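Local atomic coordinates of arginase (Trypanosoma brucei brucei, PDB entry 4RHJ), a protein that is of unknown function but has the arginase-deacetylase fold, having evolved without the binuclear manganese cluster found in true arginases. Residues Ser160-Ile165 / Leu189-Val194; Ile233-Pro238 / Arg277-Val282; Met55-Pro60 / Gln103-Ala108. One frame throughout, in Å; residues are numbered along the deposited sequence. Where two conformers were deposited one is given.

Contact 1 (Ser160-Ile165 / Leu189-Val194); sequences SDDIVI and LLKGVV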
loop_
_atom_site.group_PDB
_atom_site.type_symbol
_atom_site.label_atom_id
_atom_site.label_comp_id
_atom_site.label_asym_id
_atom_site.label_seq_id
_atom_site.Cartn_x
_atom_site.Cartn_y
_atom_site.Cartn_z
ATOM N N SER A 160 39.450 -16.415 3.144
ATOM C CA SER A 160 40.057 -15.431 4.020
ATOM C C SER A 160 39.100 -14.280 4.283
ATOM O O SER A 160 39.144 -13.651 5.342
ATOM C CB SER A 160 41.346 -14.899 3.404
ATOM O OG SER A 160 41.085 -14.303 2.145
ATOM N N ASP A 161 38.243 -14.004 3.304
ATOM C CA ASP A 161 37.298 -12.895 3.380
ATOM C C ASP A 161 36.176 -13.194 4.367
ATOM O O ASP A 161 35.583 -14.266 4.326
ATOM C CB ASP A 161 36.712 -12.588 1.995
ATOM C CG ASP A 161 37.623 -11.711 1.146
ATOM O OD1 ASP A 161 37.500 -10.473 1.225
ATOM O OD2 ASP A 161 38.451 -12.252 0.386
ATOM N N ASP A 162 35.903 -12.250 5.262
ATOM C CA ASP A 162 34.762 -12.348 6.171
ATOM C C ASP A 162 33.456 -11.970 5.464
ATOM O O ASP A 162 33.306 -10.838 5.016
ATOM C CB ASP A 162 34.970 -11.441 7.386
ATOM C CG ASP A 162 36.138 -11.872 8.246
ATOM O OD1 ASP A 162 36.416 -13.090 8.303
ATOM O OD2 ASP A 162 36.772 -10.989 8.872
ATOM N N ILE A 163 32.516 -12.904 5.366
ATOM C CA ILE A 163 31.241 -12.621 4.705
ATOM C C ILE A 163 30.110 -12.399 5.697
ATOM O O ILE A 163 29.840 -13.250 6.536
ATOM C CB ILE A 163 30.820 -13.758 3.762
ATOM C CG1 ILE A 163 31.929 -14.051 2.744
ATOM C CG2 ILE A 163 29.490 -13.419 3.094
ATOM C CD1 ILE A 163 31.651 -15.243 1.854
ATOM N N VAL A 164 29.445 -11.255 5.595
ATOM C CA VAL A 164 28.251 -11.034 6.393
ATOM C C VAL A 164 27.056 -11.007 5.467
ATOM O O VAL A 164 27.214 -10.959 4.254
ATOM C CB VAL A 164 28.320 -9.739 7.206
ATOM C CG1 VAL A 164 29.707 -9.574 7.802
ATOM C CG2 VAL A 164 27.946 -8.542 6.346
ATOM N N ILE A 165 25.865 -11.054 6.044
ATOM C CA ILE A 165 24.634 -11.093 5.265
ATOM C C ILE A 165 23.618 -10.099 5.808
ATOM O O ILE A 165 23.390 -10.035 7.007
ATOM C CB ILE A 165 24.011 -12.512 5.256
ATOM C CG1 ILE A 165 24.914 -13.486 4.494
ATOM C CG2 ILE A 165 22.634 -12.493 4.624
ATOM C CD1 ILE A 165 24.291 -14.831 4.256
ATOM N N LEU A 189 30.692 -19.755 8.199
ATOM C CA LEU A 189 31.079 -18.986 7.026
ATOM C C LEU A 189 30.672 -17.544 7.273
ATOM O O LEU A 189 31.256 -16.607 6.747
ATOM C CB LEU A 189 30.414 -19.542 5.761
ATOM C CG LEU A 189 30.700 -21.010 5.403
ATOM C CD1 LEU A 189 29.961 -21.409 4.145
ATOM C CD2 LEU A 189 32.187 -21.269 5.231
ATOM N N LEU A 190 29.670 -17.392 8.127
ATOM C CA LEU A 190 29.081 -16.101 8.426
ATOM C C LEU A 190 29.677 -15.489 9.678
ATOM O O LEU A 190 29.527 -16.030 10.773
ATOM C CB LEU A 190 27.571 -16.248 8.583
ATOM C CG LEU A 190 26.751 -15.709 7.421
ATOM C CD1 LEU A 190 27.478 -15.936 6.106
ATOM C CD2 LEU A 190 25.364 -16.329 7.402
ATOM N N LYS A 191 30.346 -14.353 9.516
ATOM C CA LYS A 191 30.886 -13.635 10.664
ATOM C C LYS A 191 29.810 -12.717 11.265
ATOM O O LYS A 191 30.066 -11.992 12.228
ATOM C CB LYS A 191 32.128 -12.834 10.264
ATOM C CG LYS A 191 33.269 -12.867 11.281
ATOM C CD LYS A 191 34.079 -14.165 11.203
ATOM C CE LYS A 191 35.353 -14.070 12.048
ATOM N NZ LYS A 191 36.224 -15.289 12.004
ATOM N N GLY A 192 28.605 -12.755 10.692
ATOM C CA GLY A 192 27.488 -11.981 11.211
ATOM C C GLY A 192 26.246 -11.969 10.335
ATOM O O GLY A 192 26.352 -12.055 9.118
ATOM N N VAL A 193 25.076 -11.861 10.965
ATOM C CA VAL A 193 23.806 -11.724 10.254
ATOM C C VAL A 193 22.996 -10.520 10.725
ATOM O O VAL A 193 22.668 -10.395 11.897
ATOM C CB VAL A 193 22.917 -12.978 10.406
ATOM C CG1 VAL A 193 21.557 -12.754 9.746
ATOM C CG2 VAL A 193 23.598 -14.200 9.811
ATOM N N VAL A 194 22.670 -9.645 9.784
ATOM C CA VAL A 194 21.764 -8.538 10.019
ATOM C C VAL A 194 20.396 -8.864 9.417
ATOM O O VAL A 194 20.232 -8.889 8.200
ATOM C CB VAL A 194 22.321 -7.232 9.413
ATOM C CG1 VAL A 194 21.564 -6.047 9.916
ATOM C CG2 VAL A 194 23.804 -7.068 9.749
#
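Leu-190 and Ile-165 meet methyl to methyl: CD2 of Leu-190 lies 3.6 Å from CD1 of Ile-165, and the two side chains cross at about a right angle. This fit belongs to one of two conformers modelled for Ile-165, so its detail is less certain than the backbone pairing. In that conformer CG1 is turned anti to the carbonyl carbon (chi1 -67°), and CD1 ends up against both branches of the leucine fork. Leu-184 of helix 180-186 touches both residues and completes the apolar cluster. On the solvent side the pairing is polar and looser. Lys-191, bent at chi2 and extended beyond, passes obliquely over Asp-162, with its CD 3.9 Å from Asp-162 OD1. Its NZ stays 4.3 Å from the same oxygen, beyond salt-bridge range, which suggests only a weak attraction. Val-164 sets its CB 3.6 Å from Gly-192 O, on the sheet face opposite Ile-165 and Val-193; Tyr-237 packs on Val-164 there. Three backbone bonds join the segments, the last the shortest and straightest. Lys-191 N reaches Ile-163 O at 3.2 Å and Ile-165 N reaches Gly-192 O at 3.3 Å, both somewhat bent. Val-194 N then meets Ile-165 O at 2.9 Å with a 166° angle at the hydrogen, nearly in line with the carbonyl. The chain's corner at Lys-191 is consistent with longer, bent bonds there. The axes of 163-165 and 192-194 approach to 5.0 Å and run 23° apart in the same direction. Two neighbouring parallel strands, with helix 180-186 between them in sequence and packed on the Ile-165 and Val-193 face, form a beta-alpha-beta crossover unit of the arginase-deacetylase fold.

Contact 2 (Ile233-Pro238 / Arg277-Val282); sequences IRNDYP and RGPKVV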
loop_
_atom_site.group_PDB
_atom_site.type_symbol
_atom_site.label_atom_id
_atom_site.label_comp_id
_atom_site.label_asym_id
_atom_site.label_seq_id
_atom_site.Cartn_x
_atom_site.Cartn_y
_atom_site.Cartn_z
ATOM N N ILE A 233 25.412 1.424 8.292
ATOM C CA ILE A 233 25.836 0.085 8.687
ATOM C C ILE A 233 27.317 0.197 9.039
ATOM O O ILE A 233 27.769 -0.455 9.989
ATOM C CB ILE A 233 25.645 -0.983 7.612
ATOM C CG1 ILE A 233 24.321 -0.840 6.879
ATOM C CG2 ILE A 233 25.732 -2.362 8.213
ATOM C CD1 ILE A 233 23.455 -2.103 6.791
ATOM N N ARG A 234 28.068 0.975 8.255
ATOM C CA ARG A 234 29.429 1.364 8.585
ATOM C C ARG A 234 30.355 0.193 8.911
ATOM O O ARG A 234 30.925 0.120 10.002
ATOM C CB ARG A 234 29.424 2.369 9.756
ATOM C CG ARG A 234 29.202 3.832 9.391
ATOM C CD ARG A 234 29.187 4.740 10.608
ATOM N NE ARG A 234 28.279 5.879 10.439
ATOM C CZ ARG A 234 27.027 5.917 10.897
ATOM N NH1 ARG A 234 26.520 4.875 11.536
ATOM N NH2 ARG A 234 26.274 6.990 10.710
ATOM N N ASN A 235 30.490 -0.735 7.971
ATOM C CA ASN A 235 31.406 -1.862 8.166
ATOM C C ASN A 235 32.352 -2.008 6.983
ATOM O O ASN A 235 32.054 -1.553 5.884
ATOM C CB ASN A 235 30.628 -3.163 8.384
ATOM C CG ASN A 235 29.764 -3.515 7.203
ATOM O OD1 ASN A 235 30.161 -4.271 6.327
ATOM N ND2 ASN A 235 28.584 -2.942 7.160
ATOM N N ASP A 236 33.484 -2.663 7.222
ATOM C CA ASP A 236 34.444 -2.967 6.176
ATOM C C ASP A 236 34.317 -4.428 5.737
ATOM O O ASP A 236 35.207 -4.957 5.071
ATOM C CB ASP A 236 35.869 -2.673 6.663
ATOM C CG ASP A 236 36.022 -1.256 7.204
ATOM O OD1 ASP A 236 34.992 -0.641 7.549
ATOM O OD2 ASP A 236 37.164 -0.758 7.289
ATOM N N TYR A 237 33.212 -5.070 6.130
ATOM C CA TYR A 237 32.953 -6.486 5.841
ATOM C C TYR A 237 32.079 -6.673 4.603
ATOM O O TYR A 237 30.970 -6.148 4.569
ATOM C CB TYR A 237 32.273 -7.163 7.041
ATOM C CG TYR A 237 33.075 -7.119 8.312
ATOM C CD1 TYR A 237 33.957 -8.140 8.637
ATOM C CD2 TYR A 237 32.959 -6.053 9.188
ATOM C CE1 TYR A 237 34.702 -8.097 9.804
ATOM C CE2 TYR A 237 33.696 -5.999 10.357
ATOM C CZ TYR A 237 34.567 -7.024 10.661
ATOM O OH TYR A 237 35.306 -6.975 11.822
ATOM N N PRO A 238 32.574 -7.434 3.595
ATOM C CA PRO A 238 31.894 -7.753 2.327
ATOM C C PRO A 238 30.440 -8.190 2.504
ATOM O O PRO A 238 30.164 -9.088 3.286
ATOM C CB PRO A 238 32.737 -8.902 1.767
ATOM C CG PRO A 238 34.093 -8.622 2.274
ATOM C CD PRO A 238 33.910 -8.055 3.657
ATOM N N ARG A 277 26.081 -0.600 4.048
ATOM C CA ARG A 277 27.466 -0.180 3.870
ATOM C C ARG A 277 28.359 -1.379 3.648
ATOM O O ARG A 277 28.031 -2.487 4.050
ATOM C CB ARG A 277 27.972 0.602 5.085
ATOM C CG ARG A 277 27.228 1.867 5.419
ATOM C CD ARG A 277 27.503 2.989 4.458
ATOM N NE ARG A 277 26.409 3.942 4.531
ATOM C CZ ARG A 277 25.275 3.795 3.866
ATOM N NH1 ARG A 277 25.118 2.759 3.065
ATOM N NH2 ARG A 277 24.309 4.682 3.985
ATOM N N GLY A 278 29.498 -1.160 3.009
ATOM C CA GLY A 278 30.428 -2.247 2.781
ATOM C C GLY A 278 31.602 -1.905 1.893
ATOM O O GLY A 278 31.653 -0.825 1.306
ATOM N N PRO A 279 32.568 -2.829 1.807
ATOM C CA PRO A 279 33.753 -2.677 0.970
ATOM C C PRO A 279 33.449 -3.177 -0.422
ATOM O O PRO A 279 34.182 -2.886 -1.375
ATOM C CB PRO A 279 34.771 -3.569 1.656
ATOM C CG PRO A 279 33.939 -4.695 2.175
ATOM C CD PRO A 279 32.626 -4.068 2.604
ATOM N N LYS A 280 32.345 -3.918 -0.507
ATOM C CA LYS A 280 31.922 -4.650 -1.695
ATOM C C LYS A 280 30.706 -5.518 -1.378
ATOM O O LYS A 280 30.519 -5.952 -0.243
ATOM C CB LYS A 280 33.050 -5.539 -2.213
ATOM C CG LYS A 280 33.654 -6.408 -1.136
ATOM C CD LYS A 280 33.725 -7.850 -1.589
ATOM C CE LYS A 280 32.343 -8.412 -1.852
ATOM N NZ LYS A 280 32.045 -8.557 -3.308
ATOM N N VAL A 281 29.896 -5.789 -2.389
ATOM C CA VAL A 281 28.808 -6.737 -2.238
ATOM C C VAL A 281 29.212 -8.090 -2.826
ATOM O O VAL A 281 29.724 -8.147 -3.933
ATOM C CB VAL A 281 27.519 -6.213 -2.899
ATOM C CG1 VAL A 281 26.432 -7.261 -2.884
ATOM C CG2 VAL A 281 27.053 -4.963 -2.196
ATOM N N VAL A 282 29.025 -9.175 -2.078
ATOM C CA VAL A 282 29.467 -10.481 -2.560
ATOM C C VAL A 282 28.449 -11.070 -3.527
ATOM O O VAL A 282 28.787 -11.894 -4.384
ATOM C CB VAL A 282 29.731 -11.490 -1.413
ATOM C CG1 VAL A 282 30.306 -10.800 -0.201
ATOM C CG2 VAL A 282 28.502 -12.251 -1.061
#
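Ile-233 and Arg-277, Asp-236 and Pro-279, and Pro-238 and Lys-280 pair in the same chain order, with CA-CA distances of 5.1, 5.3 and 5.1 Å, yet no backbone hydrogen bond links the two segments. Shape does most of the joining. The rings of Pro-238 and Pro-279 cross at about a right angle, CD of Pro-238 lying 3.7 Å from CG of Pro-279. The methylenes of Lys-280 come to the same side of the Pro-238 ring as Pro-279, while Val-282 CG1 meets Pro-238 CB, 3.7 Å away, from beyond the other side. Asn-235 supplies the polar link: with CG lodged between the backbone N and the carbonyl carbon (chi1 61°), ND2 makes a weak bond of 3.2 Å to Arg-277 O, bent to 133°, while OD1 weakly accepts Tyr-237 N. At the start of both segments, Ile-233 CG1 sits 3.3 Å from Arg-277 N, and Arg-277 CG is pressed to 3.1 Å from Arg-234 N. The guanidinium of Arg-277 leads away to a salt bridge with Asp-232, whose second carboxylate oxygen takes Arg-234. The chemistry is therefore divided: proline and aliphatic surfaces fit the segments together, and the shared carboxylate probably offsets the like charges of the two arginines. Arg-277 N, buried against Ile-233, has no partner, which is probably unfavourable.

Contact 3 (Met55-Pro60 / Gln103-Ala108); sequences MPRRAP and QMLDEA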
loop_
_atom_site.group_PDB
_atom_site.type_symbol
_atom_site.label_atom_id
_atom_site.label_comp_id
_atom_site.label_asym_id
_atom_site.label_seq_id
_atom_site.Cartn_x
_atom_site.Cartn_y
_atom_site.Cartn_z
ATOM N N MET A 55 9.942 -22.597 -6.903
ATOM C CA MET A 55 8.877 -21.834 -7.552
ATOM C C MET A 55 8.444 -22.601 -8.803
ATOM O O MET A 55 9.209 -23.421 -9.291
ATOM C CB MET A 55 9.366 -20.423 -7.914
ATOM C CG MET A 55 9.863 -19.604 -6.706
ATOM S SD MET A 55 8.495 -19.192 -5.598
ATOM C CE MET A 55 9.246 -19.083 -3.985
ATOM N N PRO A 56 7.228 -22.343 -9.325
ATOM C CA PRO A 56 6.752 -22.926 -10.590
ATOM C C PRO A 56 7.775 -22.931 -11.731
ATOM O O PRO A 56 8.757 -22.200 -11.689
ATOM C CB PRO A 56 5.565 -22.033 -10.937
ATOM C CG PRO A 56 4.979 -21.746 -9.621
ATOM C CD PRO A 56 6.156 -21.560 -8.688
ATOM N N ARG A 57 7.528 -23.753 -12.746
ATOM C CA ARG A 57 8.473 -23.912 -13.848
ATOM C C ARG A 57 8.645 -22.640 -14.685
ATOM O O ARG A 57 9.727 -22.369 -15.216
ATOM C CB ARG A 57 8.037 -25.059 -14.752
ATOM C CG ARG A 57 9.210 -25.794 -15.365
ATOM C CD ARG A 57 8.798 -26.773 -16.456
ATOM N NE ARG A 57 9.858 -27.739 -16.741
ATOM C CZ ARG A 57 10.990 -27.448 -17.374
ATOM N NH1 ARG A 57 11.227 -26.212 -17.793
ATOM N NH2 ARG A 57 11.891 -28.395 -17.584
ATOM N N ARG A 58 7.577 -21.864 -14.821
ATOM C CA ARG A 58 7.683 -20.607 -15.541
ATOM C C ARG A 58 8.216 -19.528 -14.612
ATOM O O ARG A 58 7.627 -19.241 -13.560
ATOM C CB ARG A 58 6.334 -20.187 -16.132
ATOM C CG ARG A 58 6.344 -18.790 -16.756
ATOM C CD ARG A 58 4.955 -18.367 -17.181
ATOM N NE ARG A 58 4.889 -16.945 -17.494
ATOM C CZ ARG A 58 4.608 -15.991 -16.609
ATOM N NH1 ARG A 58 4.366 -16.300 -15.342
ATOM N NH2 ARG A 58 4.565 -14.721 -16.994
ATOM N N ALA A 59 9.347 -18.952 -15.006
ATOM C CA ALA A 59 9.933 -17.820 -14.304
ATOM C C ALA A 59 10.009 -16.608 -15.217
ATOM O O ALA A 59 10.920 -16.492 -16.028
ATOM C CB ALA A 59 11.304 -18.168 -13.791
ATOM N N PRO A 60 9.037 -15.707 -15.100
ATOM C CA PRO A 60 9.117 -14.479 -15.889
ATOM C C PRO A 60 10.106 -13.512 -15.258
ATOM O O PRO A 60 11.275 -13.570 -15.598
ATOM C CB PRO A 60 7.688 -13.939 -15.860
ATOM C CG PRO A 60 7.068 -14.548 -14.626
ATOM C CD PRO A 60 7.814 -15.801 -14.286
ATOM N N GLN A 103 18.199 -17.491 -17.865
ATOM C CA GLN A 103 17.629 -18.457 -16.929
ATOM C C GLN A 103 18.454 -19.733 -16.800
ATOM O O GLN A 103 18.912 -20.288 -17.798
ATOM C CB GLN A 103 16.202 -18.833 -17.355
ATOM C CG GLN A 103 15.155 -17.745 -17.185
ATOM C CD GLN A 103 14.796 -17.495 -15.737
ATOM O OE1 GLN A 103 15.322 -18.142 -14.843
ATOM N NE2 GLN A 103 13.899 -16.546 -15.498
ATOM N N MET A 104 18.619 -20.206 -15.569
ATOM C CA MET A 104 19.153 -21.544 -15.314
ATOM C C MET A 104 18.447 -22.624 -16.151
ATOM O O MET A 104 19.080 -23.419 -16.840
ATOM C CB MET A 104 19.013 -21.889 -13.834
ATOM C CG MET A 104 19.847 -21.068 -12.921
ATOM S SD MET A 104 20.973 -22.115 -12.019
ATOM C CE MET A 104 22.277 -20.959 -11.686
ATOM N N LEU A 105 17.126 -22.632 -16.089
ATOM C CA LEU A 105 16.318 -23.677 -16.702
ATOM C C LEU A 105 16.085 -23.413 -18.191
ATOM O O LEU A 105 15.446 -22.430 -18.560
ATOM C CB LEU A 105 14.981 -23.781 -15.954
ATOM C CG LEU A 105 14.112 -25.040 -15.925
ATOM C CD1 LEU A 105 14.931 -26.246 -15.574
ATOM C CD2 LEU A 105 12.995 -24.870 -14.904
ATOM N N ASP A 106 16.607 -24.281 -19.051
ATOM C CA ASP A 106 16.322 -24.149 -20.475
ATOM C C ASP A 106 14.876 -24.521 -20.777
ATOM O O ASP A 106 14.481 -25.674 -20.634
ATOM C CB ASP A 106 17.259 -25.015 -21.314
ATOM C CG ASP A 106 16.961 -24.920 -22.806
ATOM O OD1 ASP A 106 16.157 -24.059 -23.215
ATOM O OD2 ASP A 106 17.544 -25.701 -23.581
ATOM N N GLU A 107 14.104 -23.543 -21.239
ATOM C CA GLU A 107 12.698 -23.764 -21.553
ATOM C C GLU A 107 12.359 -24.643 -22.761
ATOM O O GLU A 107 11.224 -24.629 -23.241
ATOM C CB GLU A 107 11.928 -22.440 -21.472
ATOM C CG GLU A 107 12.136 -21.690 -20.164
ATOM C CD GLU A 107 11.818 -20.211 -20.272
ATOM O OE1 GLU A 107 12.147 -19.457 -19.334
ATOM O OE2 GLU A 107 11.234 -19.803 -21.292
ATOM N N ALA A 108 13.342 -25.412 -23.235
ATOM C CA ALA A 108 13.281 -26.124 -24.517
ATOM C C ALA A 108 14.202 -27.342 -24.583
ATOM O O ALA A 108 14.655 -27.712 -25.664
ATOM C CB ALA A 108 13.618 -25.180 -25.662
#
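The side chain of Arg-57 crosses that of Leu-105 at about a right angle, and here much of the packing lies. The arginine is extended from CG to NE, which lays its guanidinium over the leucine fork: CD2 of Leu-105 lies over one face of the group, 3.6 Å from Arg-57 NH1. NH1 is also 3.6 Å from Leu-105 CG, and the aliphatic part joins in, with Arg-57 CG 3.9 Å from Leu-105 CD2. Met-21 touches both side chains and Thr-113 also meets the arginine, so neighbouring loops share in this packing. A second tight point is the methyl of Ala-59 against the amide of Gln-103, where CB is 3.5 Å from NE2. The bend in the glutamine chain (chi2 -72°) brings the amide across; NE2 comes to 3.0 Å from Ala-59 O, but at an angle too poor for a hydrogen bond. One segment lies in the loop after strand 46-50, and the other leaves the C-terminal end of strand 95-103 at Gln-103; these strands are neighbours in the parallel sheet. Gln-103 additionally packs on Leu-62 and Asp-63 of helix 62-66, which follows the first loop. Elsewhere the gap is wide. The nearest CA atoms, those of Ala-59 and Gln-103, are still 8.2 Å apart, so each touch across it involves a side chain. At the edge of the guanidinium, near its plane, Asp-106 O stays 4.4 Å from Arg-57 NH1. Toward solvent the order fades: Glu-107 and Ala-108 are exposed and poorly defined.

Overall arrangement
Along the chain the order is contact 3, contact 1, contact 2, each closing before the next opens. Contacts 1 and 2 have centres 10 Å apart and touch: Val-164 N probably bonds to Pro-238 O, where the chain enters strand 239-244, the sheet neighbour of both 163-168 and 281-287. They gather strand starts at the N-terminal edge of the parallel sheet. Contact 3 lies across the chain's centre, 31 and 32 Å from their centres, joining loops at strand ends, so the contacts tie separate edges of one sheet. Contacts 2 and 3 lie away from Asp-244, a manganese ligand in another structure of this protein; its side chain is about 11 Å from that of Ile-165.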